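BH2414 protein (Bacillus halodurans, PDB 3ON1) is of unknown function but belongs to the L7Ae/L30e ribosomal protein family, so it may bind RNA as several relatives do. Local coordinates at residues I76-H79 / E80-V83; K87-G90 / F91-L95. One frame throughout, in Å; residues are numbered along the deposited sequence.

Contact 1: residues I76-H79 / E80-V83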
loop_
_atom_site.group_PDB
_atom_site.type_symbol
_atom_site.label_atom_id
_atom_site.label_comp_id
_atom_site.label_asym_id
_atom_site.label_seq_id
_atom_site.Cartn_x
_atom_site.Cartn_y
_atom_site.Cartn_z
ATOM N N ILE A 76 9.525 -0.129 5.464
ATOM C CA ILE A 76 9.011 1.016 6.223
ATOM C C ILE A 76 9.482 1.054 7.693
ATOM O O ILE A 76 8.936 1.801 8.516
ATOM C CB ILE A 76 7.466 1.160 6.079
ATOM C CG1 ILE A 76 6.726 0.039 6.815
ATOM C CG2 ILE A 76 7.074 1.182 4.602
ATOM C CD1 ILE A 76 5.251 0.325 7.041
ATOM N N GLY A 77 10.508 0.262 8.001
ATOM C CA GLY A 77 11.138 0.255 9.327
ATOM C C GLY A 77 10.333 -0.465 10.394
ATOM O O GLY A 77 10.455 -0.169 11.583
ATOM N N LYS A 78 9.505 -1.407 9.960
ATOM C CA LYS A 78 8.669 -2.197 10.850
ATOM C C LYS A 78 9.002 -3.666 10.616
ATOM O O LYS A 78 9.820 -3.988 9.752
ATOM C CB LYS A 78 7.184 -1.922 10.572
ATOM C CG LYS A 78 6.767 -0.454 10.685
ATOM C CD LYS A 78 6.833 0.058 12.123
ATOM C CE LYS A 78 6.532 1.548 12.189
ATOM N NZ LYS A 78 6.558 2.065 13.589
ATOM N N HIS A 79 8.385 -4.565 11.368
ATOM C CA HIS A 79 8.714 -5.973 11.189
ATOM C C HIS A 79 7.969 -6.580 10.007
ATOM O O HIS A 79 8.595 -7.058 9.042
ATOM C CB HIS A 79 8.499 -6.763 12.480
ATOM C CG HIS A 79 9.408 -6.340 13.593
ATOM N ND1 HIS A 79 8.977 -6.189 14.891
ATOM C CD2 HIS A 79 10.721 -6.004 13.591
ATOM C CE1 HIS A 79 9.988 -5.799 15.647
ATOM N NE2 HIS A 79 11.058 -5.678 14.882
ATOM N N GLU A 80 6.638 -6.542 10.084
ATOM C CA GLU A 80 5.770 -7.079 9.034
ATOM C C GLU A 80 4.545 -6.206 8.804
ATOM O O GLU A 80 3.896 -5.777 9.762
ATOM C CB GLU A 80 5.307 -8.487 9.401
ATOM C CG GLU A 80 6.439 -9.487 9.541
ATOM C CD GLU A 80 5.966 -10.862 9.945
ATOM O OE1 GLU A 80 4.779 -11.005 10.322
ATOM O OE2 GLU A 80 6.792 -11.800 9.904
ATOM N N ARG A 81 4.217 -5.963 7.532
ATOM C CA ARG A 81 2.987 -5.250 7.180
ATOM C C ARG A 81 2.285 -5.939 6.021
ATOM O O ARG A 81 2.939 -6.437 5.105
ATOM C CB ARG A 81 3.271 -3.780 6.832
ATOM C CG ARG A 81 3.617 -2.884 8.028
ATOM C CD ARG A 81 2.483 -2.834 9.036
ATOM N NE ARG A 81 2.754 -1.877 10.108
ATOM C CZ ARG A 81 3.394 -2.171 11.236
ATOM N NH1 ARG A 81 3.839 -3.400 11.456
ATOM N NH2 ARG A 81 3.585 -1.230 12.150
ATOM N N VAL A 82 0.953 -6.006 6.059
ATOM C CA VAL A 82 0.199 -6.606 4.946
ATOM C C VAL A 82 -0.580 -5.597 4.102
ATOM O O VAL A 82 -0.732 -5.786 2.895
ATOM C CB VAL A 82 -0.753 -7.752 5.391
ATOM C CG1 VAL A 82 0.034 -9.023 5.642
ATOM C CG2 VAL A 82 -1.545 -7.356 6.619
ATOM N N VAL A 83 -1.081 -4.536 4.728
ATOM C CA VAL A 83 -1.877 -3.548 3.991
ATOM C C VAL A 83 -1.282 -2.169 4.198
ATOM O O VAL A 83 -1.179 -1.698 5.327
ATOM C CB VAL A 83 -3.359 -3.532 4.453
ATOM C CG1 VAL A 83 -4.162 -2.527 3.624
ATOM C CG2 VAL A 83 -3.981 -4.917 4.382
#
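Glu-80 CB and CG lie against the His-79 carbonyl. The chain then runs extended from CG to the carboxylate. Its OE2 is hydrogen-bonded to the side chain of Gln-70, in the helix 69-75. Arg-81 NH1 donates to Glu-80 O at 2.9 Å, with an N-H...O angle of 161°. The acceptor lies in the guanidinium plane, while NH1 sits above the carbonyl plane. The bend of Arg-81 at chi2 (-61°) turns the guanidinium back toward the carbonyl of Glu-80. All this belongs to the loop between helix 69-75 and strand 83-86. A Schellman motif ends that helix, with Gly-77 at C-prime in positive phi, and the chain turns back there. Just past this turn, Lys-78 lies over one guanidinium face of Arg-81. Lys-78 CG lies 3.6 Å above the plane, toward its rim, and Lys-78 CD is 3.5 Å from Arg-81 NH2. This is methylene packing, and the two like charges stay apart, with Lys-78 NZ 4.7 Å from Arg-81 NH2. Further back, Arg-81 CG meets Ile-76 CD1 at 3.7 Å, the two side chains crossing at about a right angle. Arg-81 NE is hydrogen-bonded to Thr-21 OG1, a second anchor beside the backbone oxygen of Glu-80.

Contact 2: residues K87-G90 / F91-L95; sequences KDAG and FSRKL
The N-terminus of helix 89-100 is capped by Asp-88, which sits at the N-cap. Its OD2 accepts from Phe-91 N at 3.0 Å, with an N-H...O angle of 163°, through the anti lone pair. Chi1 of -179° swings the carboxylate away from the Asp-88 N and over the first turn. The same Asp-88 OD2 comes to 3.4 Å from Phe-91 CD2. The carboxylate lies at the ring edge, near the ring plane, and is turned 76° from it. Phe-91 also packs on Leu-9 and Ala-13 of helix 5-15. The i to i+4 helical bonds begin here. Ser-92 N binds Asp-88 O at 2.9 Å. Arg-93 N binds Ala-89 O at 2.9 Å, and Lys-94 N binds Gly-90 O at 3.1 Å. Ser-92 OG is hydrogen-bonded to Thr-36 OG1 and lies 3.2 Å from Asp-88 O. In one of two conformers, the Arg-93 guanidinium lays a face over Ala-89 O. Asp-88 thus gives the first turn both a side-chain and a main-chain acceptor, and its negative charge probably interacts favourably with the positive end of the helix dipole.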
loop_
_atom_site.group_PDB
_atom_site.type_symbol
_atom_site.label_atom_id
_atom_site.label_comp_id
_atom_site.label_asym_id
_atom_site.label_seq_id
_atom_site.Cartn_x
_atom_site.Cartn_y
_atom_site.Cartn_z
ATOM N N LYS A 87 -0.692 8.048 1.074
ATOM C CA LYS A 87 -1.462 9.281 1.288
ATOM C C LYS A 87 -1.045 10.430 0.388
ATOM O O LYS A 87 -1.684 11.493 0.390
ATOM C CB LYS A 87 -1.364 9.736 2.748
ATOM C CG LYS A 87 -1.888 8.730 3.761
ATOM C CD LYS A 87 -2.147 9.362 5.119
ATOM C CE LYS A 87 -0.886 9.919 5.735
ATOM N NZ LYS A 87 -1.098 10.248 7.171
ATOM N N ASP A 88 0.033 10.231 -0.361
ATOM C CA ASP A 88 0.550 11.268 -1.237
ATOM C C ASP A 88 0.408 10.823 -2.683
ATOM O O ASP A 88 0.956 9.781 -3.074
ATOM C CB ASP A 88 2.018 11.564 -0.908
ATOM C CG ASP A 88 2.597 12.664 -1.784
ATOM O OD1 ASP A 88 2.430 13.858 -1.447
ATOM O OD2 ASP A 88 3.219 12.336 -2.814
ATOM N N ALA A 89 -0.321 11.614 -3.472
ATOM C CA ALA A 89 -0.600 11.275 -4.870
ATOM C C ALA A 89 0.652 11.093 -5.730
ATOM O O ALA A 89 0.679 10.230 -6.609
ATOM C CB ALA A 89 -1.552 12.306 -5.509
ATOM N N GLY A 90 1.676 11.908 -5.490
ATOM C CA GLY A 90 2.950 11.778 -6.215
ATOM C C GLY A 90 3.637 10.449 -5.944
ATOM O O GLY A 90 4.067 9.757 -6.866
ATOM N N PHE A 91 3.738 10.084 -4.671
ATOM C CA PHE A 91 4.263 8.772 -4.301
ATOM C C PHE A 91 3.401 7.645 -4.891
ATOM O O PHE A 91 3.926 6.651 -5.396
ATOM C CB PHE A 91 4.346 8.636 -2.777
ATOM C CG PHE A 91 5.641 9.131 -2.187
ATOM C CD1 PHE A 91 6.768 8.316 -2.188
ATOM C CD2 PHE A 91 5.728 10.394 -1.611
ATOM C CE1 PHE A 91 7.965 8.751 -1.642
ATOM C CE2 PHE A 91 6.934 10.842 -1.049
ATOM C CZ PHE A 91 8.051 10.015 -1.069
ATOM N N SER A 92 2.082 7.801 -4.824
ATOM C CA SER A 92 1.176 6.783 -5.353
ATOM C C SER A 92 1.428 6.522 -6.836
ATOM O O SER A 92 1.514 5.368 -7.255
ATOM C CB SER A 92 -0.285 7.164 -5.108
ATOM O OG SER A 92 -0.585 7.108 -3.730
ATOM N N ARG A 93 1.536 7.598 -7.618
ATOM C CA ARG A 93 1.770 7.493 -9.060
ATOM C C ARG A 93 3.072 6.753 -9.332
ATOM O O ARG A 93 3.094 5.771 -10.078
ATOM C CB ARG A 93 1.797 8.879 -9.718
ATOM C CG ARG A 93 0.423 9.432 -10.063
ATOM C CD ARG A 93 0.502 10.599 -11.044
ATOM N NE ARG A 93 1.349 11.671 -10.537
ATOM C CZ ARG A 93 0.918 12.650 -9.752
ATOM N NH1 ARG A 93 -0.357 12.700 -9.391
ATOM N NH2 ARG A 93 1.760 13.581 -9.333
ATOM N N LYS A 94 4.144 7.207 -8.685
ATOM C CA LYS A 94 5.475 6.661 -8.914
ATOM C C LYS A 94 5.605 5.203 -8.455
ATOM O O LYS A 94 6.182 4.374 -9.167
ATOM C CB LYS A 94 6.537 7.553 -8.263
ATOM C CG LYS A 94 7.980 7.195 -8.627
ATOM C CD LYS A 94 8.226 7.330 -10.112
ATOM C CE LYS A 94 9.693 7.559 -10.411
ATOM N NZ LYS A 94 9.855 7.890 -11.838
ATOM N N LEU A 95 5.062 4.892 -7.278
ATOM C CA LEU A 95 5.084 3.515 -6.786
ATOM C C LEU A 95 4.346 2.585 -7.747
ATOM O O LEU A 95 4.835 1.502 -8.056
ATOM C CB LEU A 95 4.494 3.422 -5.375
ATOM C CG LEU A 95 5.369 3.984 -4.249
ATOM C CD1 LEU A 95 4.525 4.251 -3.013
ATOM C CD2 LEU A 95 6.549 3.067 -3.929
#

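Overall arrangement
Contact 1 (76-83) comes first along the chain and contact 2 (87-95) follows. Their centres are about 18 Å apart, each about 10 Å from the centre of the chain, and both lie at the surface. Strand 83-86 links them: contact 1 runs into its start, and contact 2 begins just after its end. This strand is central in the mixed sheet, antiparallel to both 19-21 and 37-41. The two contacts therefore mark a helix-strand-helix passage, with contact 1 at the exit from helix 69-75 and contact 2 at the entry to helix 89-100. Helix 5-15 is a shared neighbour, packing against Ile-76 and Phe-91. Both belong to the L7Ae-type alpha/beta fold, where they form the connections at the two ends of one inner strand.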